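Local coordinates for putative DD-carboxypeptidase TP_0574 (Treponema pallidum, PDB 1O75), which has zinc-stimulated carboxypeptidase activity, binds penicillin and may act as a D,D-carboxypeptidase that lowers the cross-linking of peptidoglycan, at residues 217-222 against 327-332; 256-261 against 294-299; 267-272 against 310-315; 280-285 against 302-307. The protein carries 2 engineered substitutions. One frame throughout, in Å; residues are numbered along the deposited sequence.

Contact 1. Residues 217-222 against 327-332; sequences VGTGYH and ADVRFL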
loop_
_atom_site.group_PDB
_atom_site.type_symbol
_atom_site.label_atom_id
_atom_site.label_comp_id
_atom_site.label_asym_id
_atom_site.label_seq_id
_atom_site.Cartn_x
_atom_site.Cartn_y
_atom_site.Cartn_z
ATOM N N VAL B 217 0.880 -6.641 -15.004
ATOM C CA VAL B 217 1.406 -5.302 -15.255
ATOM C C VAL B 217 0.268 -4.308 -15.188
ATOM O O VAL B 217 -0.740 -4.486 -15.874
ATOM C CB VAL B 217 2.002 -5.156 -16.662
ATOM C CG1 VAL B 217 2.497 -3.726 -16.852
ATOM C CG2 VAL B 217 3.123 -6.149 -16.873
ATOM N N GLY B 218 0.441 -3.270 -14.374
ATOM C CA GLY B 218 -0.569 -2.225 -14.250
ATOM C C GLY B 218 -0.072 -0.954 -14.939
ATOM O O GLY B 218 1.134 -0.762 -15.084
ATOM N N THR B 219 -0.991 -0.085 -15.354
ATOM C CA THR B 219 -0.628 1.148 -16.034
ATOM C C THR B 219 -1.322 2.333 -15.364
ATOM O O THR B 219 -2.487 2.232 -14.974
ATOM C CB THR B 219 -1.032 1.065 -17.525
ATOM O OG1 THR B 219 -0.222 0.078 -18.166
ATOM C CG2 THR B 219 -0.809 2.389 -18.233
ATOM N N GLY B 220 -0.602 3.447 -15.221
ATOM C CA GLY B 220 -1.179 4.628 -14.594
ATOM C C GLY B 220 -0.763 5.889 -15.330
ATOM O O GLY B 220 0.223 5.866 -16.068
ATOM N N TYR B 221 -1.496 6.987 -15.151
ATOM C CA TYR B 221 -1.144 8.234 -15.825
ATOM C C TYR B 221 -0.938 9.435 -14.878
ATOM O O TYR B 221 -0.374 10.449 -15.275
ATOM C CB TYR B 221 -2.197 8.564 -16.896
ATOM C CG TYR B 221 -2.273 7.521 -17.980
ATOM C CD1 TYR B 221 -3.110 6.406 -17.851
ATOM C CD2 TYR B 221 -1.439 7.595 -19.096
ATOM C CE1 TYR B 221 -3.103 5.382 -18.812
ATOM C CE2 TYR B 221 -1.425 6.588 -20.058
ATOM C CZ TYR B 221 -2.251 5.483 -19.913
ATOM O OH TYR B 221 -2.202 4.474 -20.859
ATOM N N HIS B 222 -1.390 9.332 -13.636
ATOM C CA HIS B 222 -1.184 10.417 -12.667
ATOM C C HIS B 222 -0.725 9.786 -11.370
ATOM O O HIS B 222 -1.138 10.204 -10.291
ATOM C CB HIS B 222 -2.475 11.178 -12.362
ATOM C CG HIS B 222 -3.287 11.505 -13.569
ATOM N ND1 HIS B 222 -4.400 10.776 -13.929
ATOM C CD2 HIS B 222 -3.140 12.466 -14.511
ATOM C CE1 HIS B 222 -4.903 11.275 -15.043
ATOM N NE2 HIS B 222 -4.157 12.300 -15.417
ATOM N N ALA B 327 8.624 -7.037 -20.106
ATOM C CA ALA B 327 7.203 -6.728 -19.982
ATOM C C ALA B 327 6.750 -5.792 -21.090
ATOM O O ALA B 327 7.407 -4.790 -21.362
ATOM C CB ALA B 327 6.923 -6.084 -18.615
ATOM N N ASP B 328 5.626 -6.117 -21.719
ATOM C CA ASP B 328 5.080 -5.273 -22.769
ATOM C C ASP B 328 3.893 -4.475 -22.207
ATOM O O ASP B 328 3.023 -5.029 -21.523
ATOM C CB ASP B 328 4.616 -6.122 -23.956
ATOM C CG ASP B 328 5.791 -6.741 -24.738
ATOM O OD1 ASP B 328 6.944 -6.335 -24.496
ATOM O OD2 ASP B 328 5.555 -7.617 -25.599
ATOM N N VAL B 329 3.859 -3.182 -22.501
ATOM C CA VAL B 329 2.782 -2.337 -22.009
ATOM C C VAL B 329 2.436 -1.285 -23.046
ATOM O O VAL B 329 3.261 -0.925 -23.880
ATOM C CB VAL B 329 3.198 -1.633 -20.678
ATOM C CG1 VAL B 329 4.371 -0.668 -20.918
ATOM C CG2 VAL B 329 2.031 -0.855 -20.142
ATOM N N ARG B 330 1.214 -0.785 -23.001
ATOM C CA ARG B 330 0.807 0.247 -23.948
ATOM C C ARG B 330 0.389 1.514 -23.202
ATOM O O ARG B 330 -0.365 1.439 -22.233
ATOM C CB ARG B 330 -0.369 -0.238 -24.808
ATOM C CG ARG B 330 -0.798 0.805 -25.865
ATOM C CD ARG B 330 -2.154 0.469 -26.480
ATOM N NE ARG B 330 -2.633 1.586 -27.292
ATOM C CZ ARG B 330 -3.856 1.647 -27.812
ATOM N NH1 ARG B 330 -4.714 0.659 -27.596
ATOM N NH2 ARG B 330 -4.208 2.680 -28.558
ATOM N N PHE B 331 0.903 2.662 -23.626
ATOM C CA PHE B 331 0.512 3.921 -23.002
ATOM C C PHE B 331 -0.395 4.644 -24.014
ATOM O O PHE B 331 -0.004 4.903 -25.142
ATOM C CB PHE B 331 1.733 4.774 -22.653
ATOM C CG PHE B 331 2.668 4.130 -21.650
ATOM C CD1 PHE B 331 2.161 3.420 -20.563
ATOM C CD2 PHE B 331 4.058 4.293 -21.766
ATOM C CE1 PHE B 331 3.022 2.875 -19.590
ATOM C CE2 PHE B 331 4.935 3.760 -20.806
ATOM C CZ PHE B 331 4.411 3.047 -19.712
ATOM N N LEU B 332 -1.614 4.946 -23.583
ATOM C CA LEU B 332 -2.616 5.592 -24.420
ATOM C C LEU B 332 -2.338 7.047 -24.750
ATOM O O LEU B 332 -1.612 7.731 -24.030
ATOM C CB LEU B 332 -3.989 5.480 -23.746
ATOM C CG LEU B 332 -4.471 4.031 -23.641
ATOM C CD1 LEU B 332 -5.630 3.935 -22.672
ATOM C CD2 LEU B 332 -4.869 3.521 -25.044
HETATM O O HOH W 1 -1.945 -0.030 -20.941
HETATM O O HOH W 2 -3.276 2.179 -20.452
#
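Y221 reaches from just beyond the end of strand 212-220 to L332, just beyond the end of strand 325-331: the amide N of L332 donates to Y221 OH over 2.8 Å, nearly straight at 174°. L332 CB, 3.5 Å from Y221 OH, packs beside it. The dense part of the contact centres on T219. Its OG1 lies against V329 CG2 at 3.1 Å, a tight approach, while its methyl CG2 sits in the ring plane of F331, 3.9 Å from CD1. With CG2 of T219 anti to the backbone N (OG1 at chi1 -67°), the methyl and hydroxyl branches are divided between these two partners. Toward V217 the fit slackens, CG2 coming no nearer than 4.2 Å to A327 CB. Water marks the looser side: one molecule bridges T219 OG1 and R330 O, and another, 2.6 Å from Y221 OH in the ring plane, reaches R330 O only weakly. S87 of the second subunit also packs on T219, Y221 and L332. The strands run at 24° to each other as outer members of different sheets, 212-220 bonded to strand 229-237 and 325-331 to strand 311-319.

Contact 2. Residues 256-261 against 294-299; sequences NTVRYD and ISCGIN. With XE (xenon), chain F.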
loop_
_atom_site.group_PDB
_atom_site.type_symbol
_atom_site.label_atom_id
_atom_site.label_comp_id
_atom_site.label_asym_id
_atom_site.label_seq_id
_atom_site.Cartn_x
_atom_site.Cartn_y
_atom_site.Cartn_z
ATOM N N ASN B 256 19.492 -3.485 -11.168
ATOM C CA ASN B 256 20.319 -2.412 -11.680
ATOM C C ASN B 256 19.548 -1.344 -12.464
ATOM O O ASN B 256 19.536 -0.168 -12.092
ATOM C CB ASN B 256 21.403 -2.975 -12.599
ATOM C CG ASN B 256 22.665 -3.357 -11.857
ATOM O OD1 ASN B 256 23.005 -2.732 -10.871
ATOM N ND2 ASN B 256 23.386 -4.365 -12.355
ATOM N N THR B 257 18.889 -1.755 -13.549
ATOM C CA THR B 257 18.238 -0.761 -14.391
ATOM C C THR B 257 17.164 -1.333 -15.316
ATOM O O THR B 257 16.829 -2.532 -15.241
ATOM C CB THR B 257 19.362 -0.023 -15.180
ATOM O OG1 THR B 257 18.838 1.137 -15.834
ATOM C CG2 THR B 257 20.030 -0.982 -16.213
ATOM N N VAL B 258 16.601 -0.468 -16.168
ATOM C CA VAL B 258 15.561 -0.881 -17.103
ATOM C C VAL B 258 15.794 -0.264 -18.474
ATOM O O VAL B 258 16.116 0.927 -18.588
ATOM C CB VAL B 258 14.141 -0.396 -16.678
ATOM C CG1 VAL B 258 13.060 -1.148 -17.496
ATOM C CG2 VAL B 258 13.932 -0.598 -15.216
ATOM N N ARG B 259 15.611 -1.067 -19.512
ATOM C CA ARG B 259 15.735 -0.571 -20.873
ATOM C C ARG B 259 14.324 -0.380 -21.408
ATOM O O ARG B 259 13.450 -1.222 -21.188
ATOM C CB ARG B 259 16.455 -1.587 -21.753
ATOM C CG ARG B 259 16.634 -1.100 -23.209
ATOM C CD ARG B 259 17.074 -2.275 -24.109
ATOM N NE ARG B 259 17.276 -1.855 -25.490
ATOM C CZ ARG B 259 18.463 -1.560 -26.007
ATOM N NH1 ARG B 259 19.547 -1.642 -25.253
ATOM N NH2 ARG B 259 18.568 -1.188 -27.279
ATOM N N TYR B 260 14.074 0.729 -22.088
ATOM C CA TYR B 260 12.756 0.931 -22.699
ATOM C C TYR B 260 12.935 0.762 -24.231
ATOM O O TYR B 260 13.778 1.446 -24.816
ATOM C CB TYR B 260 12.227 2.366 -22.474
ATOM C CG TYR B 260 11.875 2.736 -21.030
ATOM C CD1 TYR B 260 11.800 1.758 -20.030
ATOM C CD2 TYR B 260 11.596 4.067 -20.682
ATOM C CE1 TYR B 260 11.454 2.093 -18.704
ATOM C CE2 TYR B 260 11.246 4.421 -19.358
ATOM C CZ TYR B 260 11.177 3.425 -18.381
ATOM O OH TYR B 260 10.826 3.761 -17.089
ATOM N N ASP B 261 12.171 -0.131 -24.859
ATOM C CA ASP B 261 12.204 -0.257 -26.326
ATOM C C ASP B 261 10.809 0.235 -26.755
ATOM O O ASP B 261 9.789 -0.229 -26.234
ATOM C CB ASP B 261 12.412 -1.699 -26.798
ATOM C CG ASP B 261 13.824 -2.180 -26.594
ATOM O OD1 ASP B 261 14.771 -1.392 -26.782
ATOM O OD2 ASP B 261 13.992 -3.354 -26.264
ATOM N N ILE B 294 7.758 -3.410 -9.191
ATOM C CA ILE B 294 8.788 -2.488 -9.651
ATOM C C ILE B 294 8.052 -1.587 -10.619
ATOM O O ILE B 294 7.345 -2.079 -11.498
ATOM C CB ILE B 294 9.947 -3.195 -10.340
ATOM C CG1 ILE B 294 10.688 -4.048 -9.298
ATOM C CG2 ILE B 294 10.922 -2.155 -10.937
ATOM C CD1 ILE B 294 12.000 -4.539 -9.755
ATOM N N SER B 295 8.167 -0.274 -10.429
ATOM C CA SER B 295 7.482 0.679 -11.303
ATOM C C SER B 295 8.463 1.403 -12.228
ATOM O O SER B 295 9.578 1.749 -11.824
ATOM C CB SER B 295 6.707 1.681 -10.459
ATOM O OG SER B 295 5.760 0.983 -9.658
ATOM N N CYS B 296 8.033 1.613 -13.467
ATOM C CA CYS B 296 8.842 2.264 -14.503
ATOM C C CYS B 296 7.991 3.378 -15.077
ATOM O O CYS B 296 6.849 3.135 -15.447
ATOM C CB CYS B 296 9.135 1.274 -15.646
ATOM S SG CYS B 296 9.987 -0.174 -15.106
ATOM N N GLY B 297 8.548 4.578 -15.166
ATOM C CA GLY B 297 7.790 5.676 -15.718
ATOM C C GLY B 297 8.523 6.381 -16.835
ATOM O O GLY B 297 9.726 6.168 -17.039
ATOM N N ILE B 298 7.814 7.247 -17.547
ATOM C CA ILE B 298 8.460 7.969 -18.622
ATOM C C ILE B 298 7.832 9.346 -18.766
ATOM O O ILE B 298 6.657 9.535 -18.464
ATOM C CB ILE B 298 8.329 7.186 -19.958
ATOM C CG1 ILE B 298 9.222 7.810 -21.033
ATOM C CG2 ILE B 298 6.850 7.169 -20.432
ATOM C CD1 ILE B 298 9.216 7.005 -22.346
ATOM N N ASN B 299 8.639 10.316 -19.157
ATOM C CA ASN B 299 8.121 11.656 -19.433
ATOM C C ASN B 299 8.625 11.921 -20.840
ATOM O O ASN B 299 9.822 12.025 -21.054
ATOM C CB ASN B 299 8.677 12.716 -18.484
ATOM C CG ASN B 299 8.092 14.087 -18.769
ATOM O OD1 ASN B 299 8.330 14.657 -19.836
ATOM N ND2 ASN B 299 7.314 14.618 -17.823
HETATM XE XE XE F . 7.659 3.234 -18.748
#
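The hydroxyl of Y260 gives its proton to the carbonyl oxygen of G297 across 2.6 Å, a short bond that spans the interior between two strands. The donor stands above the carbonyl plane, 36° out of it. Chi1 of -68° sets the Y260 ring opposite its own carbonyl carbon and directs it at strand 293-298, where the phenol end lands beside C296, with OH 3.3 Å from CB. Beside the hydroxyl end, Y260 CE2 approaches I298 CB at 4.1 Å, the two side chains running alongside each other from opposite strands. V258 adds a second, looser point: both its methyls lie 4.0 Å from C296 SG. Xenon rests over one face of the Y260 ring, 3.5 Å from CZ, and is also 3.4 Å from C296 O; F331 completes the four-residue site. A buried polar bond thus fixes the ring on whose face xenon rests, in a pocket lined by aromatic rings and by the backbone at C296 and G297. The strands cross at -47° with their axes 9.4 Å apart, one from each four-stranded sheet, the face-to-face packing of a beta sandwich, consistent with assignment of this domain to the immunoglobulin-like E-set clan.

Contact 3. Residues 267-272 against 310-315; sequences ASYTNL and PGYYRL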
loop_
_atom_site.group_PDB
_atom_site.type_symbol
_atom_site.label_atom_id
_atom_site.label_comp_id
_atom_site.label_asym_id
_atom_site.label_seq_id
_atom_site.Cartn_x
_atom_site.Cartn_y
_atom_site.Cartn_z
ATOM N N ALA B 267 1.266 -2.330 -32.614
ATOM C CA ALA B 267 0.779 -3.286 -31.622
ATOM C C ALA B 267 1.357 -4.685 -31.797
ATOM O O ALA B 267 1.287 -5.500 -30.875
ATOM C CB ALA B 267 -0.743 -3.361 -31.670
ATOM N N SER B 268 1.945 -4.972 -32.958
ATOM C CA SER B 268 2.519 -6.306 -33.155
ATOM C C SER B 268 3.962 -6.423 -32.657
ATOM O O SER B 268 4.542 -7.492 -32.729
ATOM C CB SER B 268 2.472 -6.706 -34.640
ATOM O OG SER B 268 3.429 -5.979 -35.406
ATOM N N TYR B 269 4.543 -5.329 -32.165
ATOM C CA TYR B 269 5.928 -5.352 -31.690
ATOM C C TYR B 269 6.918 -5.896 -32.746
ATOM O O TYR B 269 7.821 -6.706 -32.461
ATOM C CB TYR B 269 6.040 -6.153 -30.378
ATOM C CG TYR B 269 5.479 -5.404 -29.173
ATOM C CD1 TYR B 269 4.107 -5.376 -28.920
ATOM C CD2 TYR B 269 6.326 -4.690 -28.309
ATOM C CE1 TYR B 269 3.576 -4.655 -27.819
ATOM C CE2 TYR B 269 5.817 -3.965 -27.220
ATOM C CZ TYR B 269 4.436 -3.959 -26.979
ATOM O OH TYR B 269 3.923 -3.304 -25.874
ATOM N N THR B 270 6.753 -5.416 -33.965
ATOM C CA THR B 270 7.607 -5.826 -35.051
ATOM C C THR B 270 8.610 -4.758 -35.469
ATOM O O THR B 270 9.765 -5.057 -35.730
ATOM C CB THR B 270 6.735 -6.237 -36.268
ATOM O OG1 THR B 270 5.921 -7.360 -35.889
ATOM C CG2 THR B 270 7.626 -6.624 -37.467
ATOM N N ASN B 271 8.177 -3.507 -35.508
ATOM C CA ASN B 271 9.047 -2.424 -35.945
ATOM C C ASN B 271 9.575 -1.530 -34.809
ATOM O O ASN B 271 8.932 -0.552 -34.418
ATOM C CB ASN B 271 8.288 -1.591 -36.970
ATOM C CG ASN B 271 7.764 -2.449 -38.137
ATOM O OD1 ASN B 271 6.592 -2.838 -38.181
ATOM N ND2 ASN B 271 8.641 -2.770 -39.045
ATOM N N LEU B 272 10.753 -1.862 -34.297
ATOM C CA LEU B 272 11.338 -1.095 -33.200
ATOM C C LEU B 272 11.651 0.325 -33.691
ATOM O O LEU B 272 12.329 0.504 -34.716
ATOM C CB LEU B 272 12.608 -1.790 -32.716
ATOM C CG LEU B 272 13.402 -1.059 -31.636
ATOM C CD1 LEU B 272 12.614 -1.057 -30.314
ATOM C CD2 LEU B 272 14.741 -1.747 -31.488
ATOM N N PRO B 310 3.202 8.370 -26.802
ATOM C CA PRO B 310 2.266 7.290 -26.516
ATOM C C PRO B 310 2.489 6.117 -27.492
ATOM O O PRO B 310 2.992 6.307 -28.599
ATOM C CB PRO B 310 0.898 7.947 -26.724
ATOM C CG PRO B 310 1.162 9.404 -26.392
ATOM C CD PRO B 310 2.494 9.637 -27.079
ATOM N N GLY B 311 2.113 4.915 -27.083
ATOM C CA GLY B 311 2.315 3.771 -27.950
ATOM C C GLY B 311 2.707 2.518 -27.173
ATOM O O GLY B 311 2.463 2.419 -25.973
ATOM N N TYR B 312 3.328 1.581 -27.881
ATOM C CA TYR B 312 3.731 0.299 -27.334
ATOM C C TYR B 312 5.179 0.268 -26.935
ATOM O O TYR B 312 6.082 0.602 -27.736
ATOM C CB TYR B 312 3.475 -0.802 -28.361
ATOM C CG TYR B 312 2.021 -0.957 -28.669
ATOM C CD1 TYR B 312 1.221 -1.830 -27.934
ATOM C CD2 TYR B 312 1.419 -0.167 -29.652
ATOM C CE1 TYR B 312 -0.147 -1.914 -28.172
ATOM C CE2 TYR B 312 0.045 -0.237 -29.889
ATOM C CZ TYR B 312 -0.723 -1.105 -29.150
ATOM O OH TYR B 312 -2.079 -1.132 -29.358
ATOM N N TYR B 313 5.393 -0.163 -25.696
ATOM C CA TYR B 313 6.722 -0.254 -25.151
ATOM C C TYR B 313 7.019 -1.663 -24.671
ATOM O O TYR B 313 6.122 -2.427 -24.319
ATOM C CB TYR B 313 6.907 0.705 -23.959
ATOM C CG TYR B 313 6.934 2.169 -24.324
ATOM C CD1 TYR B 313 5.753 2.870 -24.586
ATOM C CD2 TYR B 313 8.144 2.850 -24.413
ATOM C CE1 TYR B 313 5.796 4.233 -24.929
ATOM C CE2 TYR B 313 8.191 4.186 -24.752
ATOM C CZ TYR B 313 7.016 4.875 -25.007
ATOM O OH TYR B 313 7.106 6.213 -25.325
ATOM N N ARG B 314 8.298 -1.982 -24.659
ATOM C CA ARG B 314 8.768 -3.262 -24.161
ATOM C C ARG B 314 9.790 -2.851 -23.111
ATOM O O ARG B 314 10.763 -2.164 -23.439
ATOM C CB ARG B 314 9.449 -4.075 -25.270
ATOM C CG ARG B 314 10.184 -5.306 -24.749
ATOM C CD ARG B 314 10.332 -6.381 -25.842
ATOM N NE ARG B 314 9.031 -6.969 -26.180
ATOM C CZ ARG B 314 8.778 -7.648 -27.292
ATOM N NH1 ARG B 314 9.741 -7.839 -28.201
ATOM N NH2 ARG B 314 7.564 -8.135 -27.499
ATOM N N LEU B 315 9.559 -3.258 -21.863
ATOM C CA LEU B 315 10.448 -2.923 -20.745
ATOM C C LEU B 315 11.298 -4.138 -20.390
ATOM O O LEU B 315 10.777 -5.238 -20.264
ATOM C CB LEU B 315 9.615 -2.542 -19.492
ATOM C CG LEU B 315 8.403 -1.653 -19.725
ATOM C CD1 LEU B 315 7.731 -1.309 -18.396
ATOM C CD2 LEU B 315 8.839 -0.394 -20.448
#
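Y269 and Y312 account for most of this surface contact, and they show how an irregular loop can be fastened to a strand by its aromatic residues. The Y269 ring reaches out from the loop and ends at the strand backbone, where OH donates to Y313 O over 2.8 Å from above the carbonyl plane. Its chi1 of -74° keeps CG away from the carbonyl carbon, leaving the ring to run between the side chains of Y312 and R314. On one flank CZ touches Y312 CB at 3.6 Å; the two rings are steeply inclined, their planes at 78° and their centroids 5.7 Å apart, and the hydroxyl of Y269 lies in the plane of the Y312 ring at its edge. On the other, the guanidinium of R314 lies almost parallel to the Y269 ring, the planes only 12° apart, Y269 CD2 sitting over one face of the guanidinium, displaced toward its rim and 3.7 Å from R314 NH2. The chain of R314 bends at chi3, and its NE is held by a salt bridge to D328, which would be expected to steady the guanidinium against the ring. A267 is the third large contributor. Its CA stands 3.5 Å from the centroid of the Y312 ring, a CH-pi contact over the face, and A267 CB follows at 3.4 Å from Y312 CZ. Residues 267-272 belong to the loop between strand 255-262 and strand 274-276 and lie over the start of strand 311-319, which pairs with 255-262 and 325-331 and turns Y313 onto I298 of the facing sheet.

Contact 4. Residues 280-285 against 302-307; sequences HSADSW and FDRFKG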
loop_
_atom_site.group_PDB
_atom_site.type_symbol
_atom_site.label_atom_id
_atom_site.label_comp_id
_atom_site.label_asym_id
_atom_site.label_seq_id
_atom_site.Cartn_x
_atom_site.Cartn_y
_atom_site.Cartn_z
ATOM N N HIS B 280 17.614 5.142 -12.129
ATOM C CA HIS B 280 16.739 4.774 -11.023
ATOM C C HIS B 280 16.327 5.993 -10.212
ATOM O O HIS B 280 17.042 6.983 -10.167
ATOM C CB HIS B 280 17.417 3.745 -10.120
ATOM C CG HIS B 280 16.463 3.071 -9.194
ATOM N ND1 HIS B 280 15.378 2.351 -9.653
ATOM C CD2 HIS B 280 16.402 3.033 -7.841
ATOM C CE1 HIS B 280 14.690 1.898 -8.620
ATOM N NE2 HIS B 280 15.288 2.298 -7.510
ATOM N N SER B 281 15.153 5.907 -9.602
ATOM C CA SER B 281 14.580 6.969 -8.788
ATOM C C SER B 281 13.907 7.992 -9.687
ATOM O O SER B 281 12.775 8.375 -9.452
ATOM C CB SER B 281 15.642 7.640 -7.925
ATOM O OG SER B 281 14.992 8.537 -7.056
ATOM N N ALA B 282 14.584 8.430 -10.734
ATOM C CA ALA B 282 13.943 9.372 -11.639
ATOM C C ALA B 282 12.953 8.638 -12.562
ATOM O O ALA B 282 11.844 9.119 -12.792
ATOM C CB ALA B 282 15.007 10.101 -12.485
ATOM N N ASP B 283 13.339 7.461 -13.062
ATOM C CA ASP B 283 12.502 6.718 -14.016
ATOM C C ASP B 283 11.952 5.393 -13.532
ATOM O O ASP B 283 11.051 4.817 -14.167
ATOM C CB ASP B 283 13.300 6.451 -15.301
ATOM C CG ASP B 283 13.961 7.701 -15.836
ATOM O OD1 ASP B 283 13.308 8.762 -15.838
ATOM O OD2 ASP B 283 15.132 7.629 -16.247
ATOM N N SER B 284 12.510 4.884 -12.437
ATOM C CA SER B 284 12.037 3.612 -11.902
ATOM C C SER B 284 12.116 3.651 -10.387
ATOM O O SER B 284 12.914 4.393 -9.822
ATOM C CB SER B 284 12.868 2.434 -12.424
ATOM O OG SER B 284 14.265 2.598 -12.207
ATOM N N TRP B 285 11.289 2.847 -9.738
ATOM C CA TRP B 285 11.313 2.843 -8.290
ATOM C C TRP B 285 10.694 1.581 -7.733
ATOM O O TRP B 285 9.951 0.855 -8.432
ATOM C CB TRP B 285 10.611 4.099 -7.747
ATOM C CG TRP B 285 9.235 4.301 -8.278
ATOM C CD1 TRP B 285 8.065 3.878 -7.710
ATOM C CD2 TRP B 285 8.875 4.920 -9.529
ATOM N NE1 TRP B 285 7.001 4.189 -8.527
ATOM C CE2 TRP B 285 7.467 4.825 -9.650
ATOM C CE3 TRP B 285 9.601 5.537 -10.553
ATOM C CZ2 TRP B 285 6.772 5.323 -10.764
ATOM C CZ3 TRP B 285 8.910 6.032 -11.665
ATOM C CH2 TRP B 285 7.512 5.920 -11.758
ATOM N N PHE B 302 11.592 14.474 -21.533
ATOM C CA PHE B 302 12.959 14.414 -21.019
ATOM C C PHE B 302 13.914 14.215 -22.178
ATOM O O PHE B 302 13.593 13.518 -23.135
ATOM C CB PHE B 302 13.140 13.250 -20.038
ATOM C CG PHE B 302 12.394 13.410 -18.720
ATOM C CD1 PHE B 302 11.697 14.583 -18.407
ATOM C CD2 PHE B 302 12.418 12.377 -17.781
ATOM C CE1 PHE B 302 11.033 14.719 -17.169
ATOM C CE2 PHE B 302 11.774 12.494 -16.558
ATOM C CZ PHE B 302 11.073 13.672 -16.243
ATOM N N ASP B 303 15.101 14.797 -22.099
ATOM C CA ASP B 303 16.049 14.631 -23.196
ATOM C C ASP B 303 16.421 13.178 -23.462
ATOM O O ASP B 303 16.609 12.789 -24.624
ATOM C CB ASP B 303 17.328 15.425 -22.947
ATOM C CG ASP B 303 17.090 16.928 -22.905
ATOM O OD1 ASP B 303 16.079 17.410 -23.464
ATOM O OD2 ASP B 303 17.932 17.621 -22.308
ATOM N N ARG B 304 16.531 12.362 -22.403
ATOM C CA ARG B 304 16.900 10.968 -22.618
ATOM C C ARG B 304 15.797 10.143 -23.269
ATOM O O ARG B 304 16.019 8.981 -23.611
ATOM C CB ARG B 304 17.350 10.304 -21.305
ATOM C CG ARG B 304 16.300 10.228 -20.174
ATOM C CD ARG B 304 16.971 9.685 -18.857
ATOM N NE ARG B 304 16.061 9.809 -17.713
ATOM C CZ ARG B 304 15.830 10.948 -17.057
ATOM N NH1 ARG B 304 16.463 12.055 -17.409
ATOM N NH2 ARG B 304 14.894 11.008 -16.107
ATOM N N PHE B 305 14.615 10.731 -23.419
ATOM C CA PHE B 305 13.475 10.060 -24.058
ATOM C C PHE B 305 13.019 10.824 -25.318
ATOM O O PHE B 305 11.900 10.658 -25.797
ATOM C CB PHE B 305 12.294 9.930 -23.072
ATOM C CG PHE B 305 12.635 9.133 -21.832
ATOM C CD1 PHE B 305 13.280 7.914 -21.948
ATOM C CD2 PHE B 305 12.323 9.615 -20.556
ATOM C CE1 PHE B 305 13.629 7.167 -20.802
ATOM C CE2 PHE B 305 12.658 8.882 -19.395
ATOM C CZ PHE B 305 13.314 7.659 -19.515
ATOM N N LYS B 306 13.906 11.651 -25.846
ATOM C CA LYS B 306 13.591 12.457 -27.020
ATOM C C LYS B 306 13.015 11.605 -28.153
ATOM O O LYS B 306 13.643 10.644 -28.580
ATOM C CB LYS B 306 14.856 13.175 -27.512
ATOM C CG LYS B 306 14.572 14.156 -28.639
ATOM C CD LYS B 306 15.841 14.825 -29.169
ATOM C CE LYS B 306 15.518 15.620 -30.435
ATOM N NZ LYS B 306 16.652 16.493 -30.860
ATOM N N GLY B 307 11.813 11.954 -28.606
ATOM C CA GLY B 307 11.178 11.235 -29.696
ATOM C C GLY B 307 10.173 10.199 -29.234
ATOM O O GLY B 307 9.461 9.608 -30.049
#
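The carboxylate of D283 meets the guanidinium of R304 at its edge, while the rings of F305 and F302 turn their edges to D283 OD1. CE2 of F305 comes to 3.6 Å from D283 OD1 and CE2 of F302 to 4.1 Å. One face of the F305 ring is filled from its own side of the contact by R304 CG, centred 3.8 Å above it. The salt bridge is side-on and two-pronged: R304 NH2 reaches D283 OD1 at 2.8 Å with an angle of 168°, and R304 NE reaches D283 OD2, on its syn lone pair, at 2.8 Å with an angle of 157°. The two flat groups are twisted by 36°. An extended arginine chain from CG to NE carries the charge across from the short 3-10 turn at 303-304. In the sandwich this turn belongs to the crossover between strand 293-298 and strand 311-319, so the ion pair ties that link to the approach to strand 284-285, an outer strand of the sheet that holds 293-298. The pair is buried, and both ends have second partners: K279 N also binds D283 OD2, while R304 NH2 also donates to D46 O. A282 CB lies 3.7 Å from R304 NH2, obliquely to the guanidinium.

Overall arrangement
All four contacts fall within the Tp47 domain C region and involve two four-stranded antiparallel sheets that face each other. Contacts 1 and 2 bridge them: contact 1 at the outer strands 212-220 and 325-331, contact 2 through the inner strands 255-262 and 293-298, their centres 11 Å apart. F331 of contact 1 touches I298 of contact 2, and both contacts line the same xenon site. Contact 4, centred 7 Å from contact 2, shares with it the sheet of strand 293-298; contact 3 fastens a surface loop to the sheet of strand 311-319, its centre 18 Å from that of contact 4. Along the chain contact 1 encloses the rest, and distant sequence thus closes one compact sandwich.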